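Sulfite reductase [ferredoxin] (Mycobacterium tuberculosis, PDB 1ZJ8) reduces sulfite to sulfide with electrons from ferredoxin, using a siroheme and a [4Fe-4S] cluster, for the biosynthesis of sulfur-containing amino acids and cofactors. Local coordinates at residues 178-190 with 383-395. Sequence-based numbering, arbitrary orientation.
Sequences VVLGSPLAGESLD and RIRFTPYQKLVIL. With SRM (siroheme), chain E.
P183, L184 and E187, in the loop that leaves edge strand 176-181, lie across the hairpin of strands 384-386 and 392-397, a buried mixed contact joining the first 4Fe-4S domain region to the second ferredoxin-like half domain. P183 sits at the centre. Its CB meets V393 CG1 at 3.9 Å, and its CG touches CD of the P388 ring at 4.1 Å. Beside it, L184 crosses V393 at about a right angle, CD1 reaching CG2. A bend at chi2 (92°) turns the R385 chain along the P183 carbonyl and brings NH1 to P183 O (3.4 Å) and A185 O (3.3 Å), both weak bonds. At the far end, R383 grips E187 end-on: NH2 reaches OE2 at 3.0 Å on the anti lone pair, NH1 meets it from above the carboxylate plane, and the two planes stand 90° apart. L395 CD1 lies over the centre of one R383 guanidinium face and, offset toward the rim, over one of R385. NH1 of R383 has its strongest partner in D396, through a salt bridge, while E187 OE1 accepts from the N350 backbone. At the hairpin turn, Q390 belongs to the siroheme pocket. The E187 carboxylate is therefore held through both oxygens, and its pairing with R383 probably favours the ionised form, tying loop to sheet by charge as well as by apolar contact.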
ATOM      1  N   VAL A 178      -5.947  -2.596  -6.153  1.00 35.90           N
ATOM      2  CA  VAL A 178      -4.749  -2.862  -6.963  1.00 34.86           C
ATOM      3  C   VAL A 178      -4.130  -4.244  -6.727  1.00 33.71           C
ATOM      4  O   VAL A 178      -3.942  -4.674  -5.601  1.00 33.19           O
ATOM      5  CB  VAL A 178      -3.587  -1.863  -6.674  1.00 34.70           C
ATOM      6  CG1 VAL A 178      -3.587  -0.720  -7.638  1.00 35.14           C
ATOM      7  CG2 VAL A 178      -3.616  -1.394  -5.246  1.00 34.32           C
ATOM      8  N   VAL A 179      -3.774  -4.913  -7.806  1.00 32.50           N
ATOM      9  CA  VAL A 179      -2.953  -6.088  -7.709  1.00 31.93           C
ATOM     10  C   VAL A 179      -1.496  -5.640  -7.732  1.00 31.01           C
ATOM     11  O   VAL A 179      -1.066  -4.987  -8.687  1.00 30.22           O
ATOM     12  CB  VAL A 179      -3.165  -7.013  -8.921  1.00 32.17           C
ATOM     13  CG1 VAL A 179      -2.338  -8.303  -8.750  1.00 32.27           C
ATOM     14  CG2 VAL A 179      -4.654  -7.309  -9.145  1.00 31.83           C
ATOM     15  N   LEU A 180      -0.735  -6.002  -6.699  1.00 30.43           N
ATOM     16  CA  LEU A 180       0.683  -5.624  -6.644  1.00 29.82           C
ATOM     17  C   LEU A 180       1.528  -6.495  -7.600  1.00 29.08           C
ATOM     18  O   LEU A 180       1.198  -7.657  -7.867  1.00 28.74           O
ATOM     19  CB  LEU A 180       1.208  -5.682  -5.206  1.00 29.76           C
ATOM     20  CG  LEU A 180       0.403  -4.973  -4.095  1.00 29.66           C
ATOM     21  CD1 LEU A 180       1.130  -5.087  -2.741  1.00 29.38           C
ATOM     22  CD2 LEU A 180       0.138  -3.531  -4.430  1.00 29.42           C
ATOM     23  N   GLY A 181       2.608  -5.911  -8.124  1.00 28.47           N
ATOM     24  CA  GLY A 181       3.583  -6.653  -8.932  1.00 28.20           C
ATOM     25  C   GLY A 181       5.022  -6.215  -8.696  1.00 27.70           C
ATOM     26  O   GLY A 181       5.269  -5.083  -8.268  1.00 27.33           O
ATOM     27  N   SER A 182       5.974  -7.109  -8.973  1.00 27.46           N
ATOM     28  CA  SER A 182       7.385  -6.741  -8.942  1.00 27.39           C
ATOM     29  C   SER A 182       7.632  -5.559  -9.864  1.00 27.51           C
ATOM     30  O   SER A 182       7.313  -5.619 -11.069  1.00 27.28           O
ATOM     31  CB  SER A 182       8.285  -7.881  -9.408  1.00 27.38           C
ATOM     32  OG  SER A 182       9.578  -7.402  -9.729  1.00 25.65           O
ATOM     33  N   PRO A 183       8.203  -4.483  -9.311  1.00 27.30           N
ATOM     34  CA  PRO A 183       8.683  -3.363 -10.103  1.00 27.52           C
ATOM     35  C   PRO A 183       9.675  -3.740 -11.178  1.00 27.58           C
ATOM     36  O   PRO A 183       9.988  -2.895 -12.005  1.00 28.33           O
ATOM     37  CB  PRO A 183       9.414  -2.495  -9.064  1.00 27.32           C
ATOM     38  CG  PRO A 183       8.798  -2.804  -7.808  1.00 27.05           C
ATOM     39  CD  PRO A 183       8.404  -4.252  -7.876  1.00 27.29           C
ATOM     40  N   LEU A 184      10.219  -4.956 -11.132  1.00 27.77           N
ATOM     41  CA  LEU A 184      11.136  -5.446 -12.178  1.00 27.93           C
ATOM     42  C   LEU A 184      10.622  -6.711 -12.833  1.00 27.96           C
ATOM     43  O   LEU A 184      11.404  -7.546 -13.287  1.00 28.44           O
ATOM     44  CB  LEU A 184      12.537  -5.681 -11.604  1.00 27.69           C
ATOM     45  CG  LEU A 184      13.378  -4.417 -11.744  1.00 28.55           C
ATOM     46  CD1 LEU A 184      13.224  -3.526 -10.509  1.00 29.21           C
ATOM     47  CD2 LEU A 184      14.813  -4.791 -11.986  1.00 28.46           C
ATOM     48  N   ALA A 185       9.306  -6.845 -12.894  1.00 27.97           N
ATOM     49  CA  ALA A 185       8.699  -8.001 -13.516  1.00 28.03           C
ATOM     50  C   ALA A 185       9.152  -8.091 -14.986  1.00 28.04           C
ATOM     51  O   ALA A 185       8.993  -7.130 -15.751  1.00 28.39           O
ATOM     52  CB  ALA A 185       7.207  -7.908 -13.407  1.00 28.01           C
ATOM     53  N   GLY A 186       9.755  -9.220 -15.358  1.00 27.83           N
ATOM     54  CA  GLY A 186      10.244  -9.434 -16.719  1.00 28.19           C
ATOM     55  C   GLY A 186      11.652  -8.958 -17.037  1.00 28.21           C
ATOM     56  O   GLY A 186      12.145  -9.177 -18.152  1.00 27.67           O
ATOM     57  N   GLU A 187      12.301  -8.293 -16.083  1.00 28.44           N
ATOM     58  CA  GLU A 187      13.680  -7.847 -16.299  1.00 29.13           C
ATOM     59  C   GLU A 187      14.682  -8.179 -15.184  1.00 29.30           C
ATOM     60  O   GLU A 187      15.902  -8.076 -15.414  1.00 29.35           O
ATOM     61  CB  GLU A 187      13.715  -6.350 -16.598  1.00 29.47           C
ATOM     62  CG  GLU A 187      12.842  -5.928 -17.808  1.00 31.85           C
ATOM     63  CD  GLU A 187      13.313  -6.497 -19.156  1.00 33.48           C
ATOM     64  OE1 GLU A 187      14.441  -7.052 -19.202  1.00 34.59           O
ATOM     65  OE2 GLU A 187      12.566  -6.360 -20.163  1.00 32.47           O
ATOM     66  N   SER A 188      14.202  -8.591 -14.005  1.00 29.43           N
ATOM     67  CA  SER A 188      15.101  -8.935 -12.907  1.00 29.87           C
ATOM     68  C   SER A 188      15.942 -10.146 -13.241  1.00 30.24           C
ATOM     69  O   SER A 188      15.444 -11.129 -13.790  1.00 30.66           O
ATOM     70  CB  SER A 188      14.343  -9.179 -11.589  1.00 30.13           C
ATOM     71  OG  SER A 188      15.232  -9.491 -10.514  1.00 29.26           O
ATOM     72  N   LEU A 189      17.221 -10.067 -12.896  1.00 30.77           N
ATOM     73  CA  LEU A 189      18.113 -11.207 -13.022  1.00 31.34           C
ATOM     74  C   LEU A 189      17.757 -12.325 -12.026  1.00 31.85           C
ATOM     75  O   LEU A 189      18.163 -13.477 -12.211  1.00 32.14           O
ATOM     76  CB  LEU A 189      19.578 -10.793 -12.817  1.00 31.27           C
ATOM     77  CG  LEU A 189      20.220  -9.918 -13.905  1.00 31.38           C
ATOM     78  CD1 LEU A 189      21.643  -9.568 -13.542  1.00 30.46           C
ATOM     79  CD2 LEU A 189      20.174 -10.591 -15.278  1.00 30.98           C
ATOM     80  N   ASP A 190      16.985 -12.007 -10.991  1.00 32.15           N
ATOM     81  CA  ASP A 190      16.710 -12.975  -9.934  1.00 32.51           C
ATOM     82  C   ASP A 190      15.255 -13.415  -9.819  1.00 32.55           C
ATOM     83  O   ASP A 190      14.904 -14.154  -8.919  1.00 32.68           O
ATOM     84  CB  ASP A 190      17.189 -12.377  -8.621  1.00 32.89           C
ATOM     85  CG  ASP A 190      18.592 -11.804  -8.739  1.00 34.89           C
ATOM     86  OD1 ASP A 190      19.307 -12.210  -9.681  1.00 38.27           O
ATOM     87  OD2 ASP A 190      18.986 -10.944  -7.921  1.00 36.81           O
ATOM     88  N   ARG A 383       9.120   2.668 -20.101  1.00 30.95           N
ATOM     89  CA  ARG A 383       8.594   1.932 -18.932  1.00 31.14           C
ATOM     90  C   ARG A 383       9.125   2.419 -17.587  1.00 31.19           C
ATOM     91  O   ARG A 383      10.338   2.447 -17.363  1.00 31.12           O
ATOM     92  CB  ARG A 383       8.950   0.447 -18.966  1.00 31.11           C
ATOM     93  CG  ARG A 383       8.518  -0.339 -20.168  1.00 30.65           C
ATOM     94  CD  ARG A 383       9.627  -1.328 -20.502  1.00 31.62           C
ATOM     95  NE  ARG A 383       9.356  -2.725 -20.164  1.00 31.82           N
ATOM     96  CZ  ARG A 383      10.287  -3.680 -20.103  1.00 31.25           C
ATOM     97  NH1 ARG A 383      11.565  -3.409 -20.300  1.00 31.24           N
ATOM     98  NH2 ARG A 383       9.933  -4.925 -19.826  1.00 33.35           N
ATOM     99  N   ILE A 384       8.190   2.712 -16.688  1.00 31.12           N
ATOM    100  CA  ILE A 384       8.459   3.105 -15.318  1.00 31.13           C
ATOM    101  C   ILE A 384       7.461   2.345 -14.436  1.00 30.88           C
ATOM    102  O   ILE A 384       6.349   2.015 -14.878  1.00 30.13           O
ATOM    103  CB  ILE A 384       8.314   4.641 -15.143  1.00 31.31           C
ATOM    104  CG1 ILE A 384       8.390   5.047 -13.668  1.00 32.17           C
ATOM    105  CG2 ILE A 384       6.979   5.155 -15.694  1.00 31.67           C
ATOM    106  CD1 ILE A 384       8.537   6.568 -13.448  1.00 32.12           C
ATOM    107  N   ARG A 385       7.874   2.053 -13.206  1.00 30.83           N
ATOM    108  CA  ARG A 385       7.041   1.347 -12.247  1.00 31.28           C
ATOM    109  C   ARG A 385       7.001   2.081 -10.908  1.00 31.43           C
ATOM    110  O   ARG A 385       8.048   2.545 -10.422  1.00 32.08           O
ATOM    111  CB  ARG A 385       7.613  -0.055 -11.998  1.00 31.70           C
ATOM    112  CG  ARG A 385       7.197  -1.133 -13.009  1.00 32.96           C
ATOM    113  CD  ARG A 385       8.188  -1.257 -14.144  1.00 33.60           C
ATOM    114  NE  ARG A 385       7.636  -1.973 -15.296  1.00 34.03           N
ATOM    115  CZ  ARG A 385       7.670  -3.295 -15.470  1.00 34.34           C
ATOM    116  NH1 ARG A 385       8.227  -4.108 -14.585  1.00 33.78           N
ATOM    117  NH2 ARG A 385       7.158  -3.809 -16.572  1.00 35.67           N
ATOM    118  N   PHE A 386       5.826   2.161 -10.288  1.00 30.99           N
ATOM    119  CA  PHE A 386       5.759   2.565  -8.889  1.00 31.41           C
ATOM    120  C   PHE A 386       5.995   1.346  -7.987  1.00 31.17           C
ATOM    121  O   PHE A 386       5.743   0.225  -8.411  1.00 31.21           O
ATOM    122  CB  PHE A 386       4.393   3.196  -8.558  1.00 32.36           C
ATOM    123  CG  PHE A 386       4.067   4.469  -9.340  1.00 32.45           C
ATOM    124  CD1 PHE A 386       5.038   5.447  -9.571  1.00 33.25           C
ATOM    125  CD2 PHE A 386       2.771   4.699  -9.797  1.00 32.06           C
ATOM    126  CE1 PHE A 386       4.735   6.620 -10.292  1.00 32.93           C
ATOM    127  CE2 PHE A 386       2.460   5.858 -10.500  1.00 32.81           C
ATOM    128  CZ  PHE A 386       3.449   6.826 -10.750  1.00 32.50           C
ATOM    129  N   THR A 387       6.425   1.582  -6.744  1.00 30.88           N
ATOM    130  CA  THR A 387       6.941   0.538  -5.822  1.00 30.98           C
ATOM    131  C   THR A 387       5.992   0.333  -4.648  1.00 30.98           C
ATOM    132  O   THR A 387       5.323   1.258  -4.219  1.00 31.57           O
ATOM    133  CB  THR A 387       8.343   0.961  -5.270  1.00 30.89           C
ATOM    134  OG1 THR A 387       9.223   1.176  -6.376  1.00 32.82           O
ATOM    135  CG2 THR A 387       9.011  -0.067  -4.344  1.00 30.85           C
ATOM    136  N   PRO A 388       5.877  -0.897  -4.139  1.00 31.02           N
ATOM    137  CA  PRO A 388       5.148  -1.019  -2.868  1.00 30.48           C
ATOM    138  C   PRO A 388       5.835  -0.406  -1.640  1.00 30.05           C
ATOM    139  O   PRO A 388       5.377  -0.631  -0.526  1.00 30.21           O
ATOM    140  CB  PRO A 388       4.954  -2.537  -2.713  1.00 30.50           C
ATOM    141  CG  PRO A 388       5.244  -3.122  -4.102  1.00 31.24           C
ATOM    142  CD  PRO A 388       6.252  -2.214  -4.705  1.00 31.20           C
ATOM    143  N   TYR A 389       6.881   0.392  -1.836  1.00 29.77           N
ATOM    144  CA  TYR A 389       7.549   1.103  -0.738  1.00 29.47           C
ATOM    145  C   TYR A 389       7.603   2.597  -1.025  1.00 28.89           C
ATOM    146  O   TYR A 389       8.481   3.309  -0.509  1.00 28.34           O
ATOM    147  CB  TYR A 389       8.923   0.490  -0.484  1.00 30.08           C
ATOM    148  CG  TYR A 389       8.772  -0.888   0.132  1.00 31.40           C
ATOM    149  CD1 TYR A 389       8.720  -2.027  -0.670  1.00 31.93           C
ATOM    150  CD2 TYR A 389       8.602  -1.044   1.518  1.00 31.19           C
ATOM    151  CE1 TYR A 389       8.536  -3.276  -0.111  1.00 31.71           C
ATOM    152  CE2 TYR A 389       8.426  -2.290   2.079  1.00 30.87           C
ATOM    153  CZ  TYR A 389       8.395  -3.400   1.264  1.00 31.63           C
ATOM    154  OH  TYR A 389       8.214  -4.653   1.807  1.00 32.18           O
ATOM    155  N   GLN A 390       6.635   3.037  -1.844  1.00 28.32           N
ATOM    156  CA  GLN A 390       6.393   4.435  -2.201  1.00 28.55           C
ATOM    157  C   GLN A 390       7.559   5.051  -2.981  1.00 28.66           C
ATOM    158  O   GLN A 390       7.934   6.215  -2.761  1.00 28.76           O
ATOM    159  CB  GLN A 390       6.097   5.290  -0.969  1.00 28.35           C
ATOM    160  CG  GLN A 390       5.106   4.724  -0.003  1.00 28.04           C
ATOM    161  CD  GLN A 390       5.106   5.498   1.297  1.00 29.11           C
ATOM    162  OE1 GLN A 390       6.172   5.842   1.825  1.00 30.23           O
ATOM    163  NE2 GLN A 390       3.917   5.793   1.818  1.00 29.42           N
ATOM    164  N   LYS A 391       8.118   4.260  -3.889  1.00 28.69           N
ATOM    165  CA  LYS A 391       9.278   4.656  -4.678  1.00 28.67           C
ATOM    166  C   LYS A 391       8.962   4.498  -6.150  1.00 28.48           C
ATOM    167  O   LYS A 391       7.887   4.015  -6.511  1.00 28.17           O
ATOM    168  CB  LYS A 391      10.495   3.831  -4.257  1.00 28.68           C
ATOM    169  CG  LYS A 391      11.124   4.327  -2.915  1.00 29.46           C
ATOM    170  CD  LYS A 391      11.063   3.321  -1.777  1.00 29.77           C
ATOM    171  CE  LYS A 391      11.545   3.899  -0.418  1.00 30.68           C
ATOM    172  NZ  LYS A 391      10.534   4.560   0.457  1.00 29.34           N
ATOM    173  N   LEU A 392       9.862   4.941  -7.017  1.00 28.83           N
ATOM    174  CA  LEU A 392       9.681   4.661  -8.445  1.00 29.17           C
ATOM    175  C   LEU A 392      10.948   4.209  -9.132  1.00 28.61           C
ATOM    176  O   LEU A 392      12.032   4.696  -8.830  1.00 27.72           O
ATOM    177  CB  LEU A 392       9.058   5.847  -9.198  1.00 29.56           C
ATOM    178  CG  LEU A 392       9.103   7.254  -8.617  1.00 31.21           C
ATOM    179  CD1 LEU A 392       8.573   8.273  -9.652  1.00 32.81           C
ATOM    180  CD2 LEU A 392       8.284   7.357  -7.347  1.00 32.39           C
ATOM    181  N   VAL A 393      10.784   3.283 -10.074  1.00 28.70           N
ATOM    182  CA  VAL A 393      11.908   2.813 -10.867  1.00 29.21           C
ATOM    183  C   VAL A 393      11.636   2.892 -12.366  1.00 29.21           C
ATOM    184  O   VAL A 393      10.554   2.538 -12.828  1.00 29.29           O
ATOM    185  CB  VAL A 393      12.405   1.408 -10.391  1.00 29.23           C
ATOM    186  CG1 VAL A 393      11.437   0.786  -9.405  1.00 29.81           C
ATOM    187  CG2 VAL A 393      12.713   0.482 -11.554  1.00 29.44           C
ATOM    188  N   ILE A 394      12.642   3.371 -13.101  1.00 29.81           N
ATOM    189  CA  ILE A 394      12.626   3.501 -14.566  1.00 30.06           C
ATOM    190  C   ILE A 394      13.420   2.375 -15.214  1.00 30.04           C
ATOM    191  O   ILE A 394      14.568   2.178 -14.857  1.00 30.15           O
ATOM    192  CB  ILE A 394      13.351   4.793 -15.032  1.00 30.54           C
ATOM    193  CG1 ILE A 394      13.057   6.001 -14.131  1.00 32.19           C
ATOM    194  CG2 ILE A 394      12.988   5.128 -16.480  1.00 30.51           C
ATOM    195  CD1 ILE A 394      11.660   6.516 -14.235  1.00 33.79           C
ATOM    196  N   LEU A 395      12.853   1.681 -16.199  1.00 30.11           N
ATOM    197  CA  LEU A 395      13.576   0.609 -16.889  1.00 30.14           C
ATOM    198  C   LEU A 395      14.213   1.047 -18.222  1.00 30.28           C
ATOM    199  O   LEU A 395      13.964   2.144 -18.717  1.00 30.24           O
ATOM    200  CB  LEU A 395      12.625  -0.560 -17.137  1.00 29.92           C
ATOM    201  CG  LEU A 395      11.728  -0.987 -15.991  1.00 28.83           C
ATOM    202  CD1 LEU A 395      10.930  -2.177 -16.429  1.00 28.69           C
ATOM    203  CD2 LEU A 395      12.549  -1.324 -14.786  1.00 29.02           C
TER
HETATM  204 FE   SRM E 557      -5.334   2.557   3.514  1.00 36.68          FE
HETATM  205  CHA SRM E 557      -8.254   3.768   4.807  1.00 39.33           C
HETATM  206  CHB SRM E 557      -4.325   5.690   2.898  1.00 37.03           C
HETATM  207  CHC SRM E 557      -2.574   1.394   2.240  1.00 31.66           C
HETATM  208  CHD SRM E 557      -5.293   0.076   5.917  1.00 36.19           C
HETATM  209  NA  SRM E 557      -6.210   4.351   3.616  1.00 38.55           N
HETATM  210  C1A SRM E 557      -7.454   4.650   4.051  1.00 39.78           C
HETATM  211  C2A SRM E 557      -7.919   6.019   3.660  1.00 40.69           C
HETATM  212  CMA SRM E 557      -8.772   5.927   2.432  1.00 40.05           C
HETATM  213  CDA SRM E 557      -8.561   6.762   4.798  1.00 42.56           C
HETATM  214  CEA SRM E 557     -10.049   6.900   4.849  1.00 44.84           C
HETATM  215  O3A SRM E 557     -10.736   5.877   4.944  1.00 47.29           O
HETATM  216  O4A SRM E 557     -10.590   8.014   4.791  1.00 46.66           O
HETATM  217  C3A SRM E 557      -6.611   6.669   3.362  1.00 40.44           C
HETATM  218  CAA SRM E 557      -6.632   7.599   2.195  1.00 40.25           C
HETATM  219  CBA SRM E 557      -6.969   8.928   2.816  1.00 41.43           C
HETATM  220  CCA SRM E 557      -6.332  10.047   2.058  1.00 42.67           C
HETATM  221  O1A SRM E 557      -5.165   9.903   1.634  1.00 41.33           O
HETATM  222  O2A SRM E 557      -7.002  11.088   1.855  1.00 43.03           O
HETATM  223  C4A SRM E 557      -5.666   5.522   3.265  1.00 39.08           C
HETATM  224  NB  SRM E 557      -3.819   3.400   2.586  1.00 35.16           N
HETATM  225  C1B SRM E 557      -3.534   4.683   2.352  1.00 34.63           C
HETATM  226  C2B SRM E 557      -2.342   4.920   1.467  1.00 33.18           C
HETATM  227  CMB SRM E 557      -2.511   6.047   0.487  1.00 32.44           C
HETATM  228  CDB SRM E 557      -1.188   5.242   2.356  1.00 33.03           C
HETATM  229  CEB SRM E 557       0.126   5.536   1.722  1.00 33.40           C
HETATM  230  O3B SRM E 557       0.649   6.671   1.758  1.00 33.18           O
HETATM  231  O4B SRM E 557       0.682   4.602   1.145  1.00 34.85           O
HETATM  232  C3B SRM E 557      -2.207   3.538   0.864  1.00 32.49           C
HETATM  233  CAB SRM E 557      -3.062   3.401  -0.369  1.00 32.29           C
HETATM  234  CBB SRM E 557      -2.542   2.346  -1.297  1.00 31.87           C
HETATM  235  CCB SRM E 557      -3.537   2.079  -2.389  1.00 31.13           C
HETATM  236  O1B SRM E 557      -3.369   2.532  -3.519  1.00 31.81           O
HETATM  237  O2B SRM E 557      -4.525   1.378  -2.191  1.00 33.57           O
HETATM  238  C4B SRM E 557      -2.888   2.718   1.926  1.00 33.82           C
HETATM  239  NC  SRM E 557      -4.129   1.144   4.049  1.00 33.63           N
HETATM  240  C1C SRM E 557      -3.115   0.674   3.294  1.00 31.18           C
HETATM  241  C2C SRM E 557      -2.424  -0.377   3.882  1.00 32.91           C
HETATM  242  CDC SRM E 557      -1.115  -0.985   3.505  1.00 33.13           C
HETATM  243  CEC SRM E 557      -1.030  -2.071   2.504  1.00 32.44           C
HETATM  244  O3C SRM E 557      -2.034  -2.374   1.821  1.00 31.81           O
HETATM  245  O4C SRM E 557       0.069  -2.637   2.419  1.00 32.69           O
HETATM  246  C3C SRM E 557      -3.202  -0.690   4.956  1.00 33.32           C
HETATM  247  CAC SRM E 557      -2.786  -1.814   5.847  1.00 33.48           C
HETATM  248  CBC SRM E 557      -2.861  -3.246   5.358  1.00 32.83           C
HETATM  249  CCC SRM E 557      -4.298  -3.725   5.468  1.00 32.31           C
HETATM  250  O1C SRM E 557      -5.184  -3.275   4.693  1.00 28.39           O
HETATM  251  O2C SRM E 557      -4.549  -4.560   6.375  1.00 31.62           O
HETATM  252  C4C SRM E 557      -4.254   0.188   5.001  1.00 34.77           C
HETATM  253  ND  SRM E 557      -6.697   1.833   4.823  1.00 37.36           N
HETATM  254  C1D SRM E 557      -6.377   0.964   5.795  1.00 37.00           C
HETATM  255  C2D SRM E 557      -7.344   1.044   6.814  1.00 38.32           C
HETATM  256  CAD SRM E 557      -7.690  -0.132   7.710  1.00 37.48           C
HETATM  257  CBD SRM E 557      -8.805  -1.043   7.299  1.00 39.18           C
HETATM  258  CCD SRM E 557      -9.149  -2.305   8.037  1.00 40.36           C
HETATM  259  O1D SRM E 557      -8.985  -3.382   7.420  1.00 41.96           O
HETATM  260  O2D SRM E 557      -9.579  -2.276   9.221  1.00 37.19           O
HETATM  261  C3D SRM E 557      -8.261   2.000   6.412  1.00 37.58           C
HETATM  262  CDD SRM E 557      -9.670   2.118   6.926  1.00 38.97           C
HETATM  263  CED SRM E 557     -10.787   1.197   6.488  1.00 39.54           C
HETATM  264  O3D SRM E 557     -10.661   0.453   5.514  1.00 39.68           O
HETATM  265  O4D SRM E 557     -11.865   1.162   7.098  1.00 38.84           O
HETATM  266  C4D SRM E 557      -7.850   2.478   5.178  1.00 38.45           C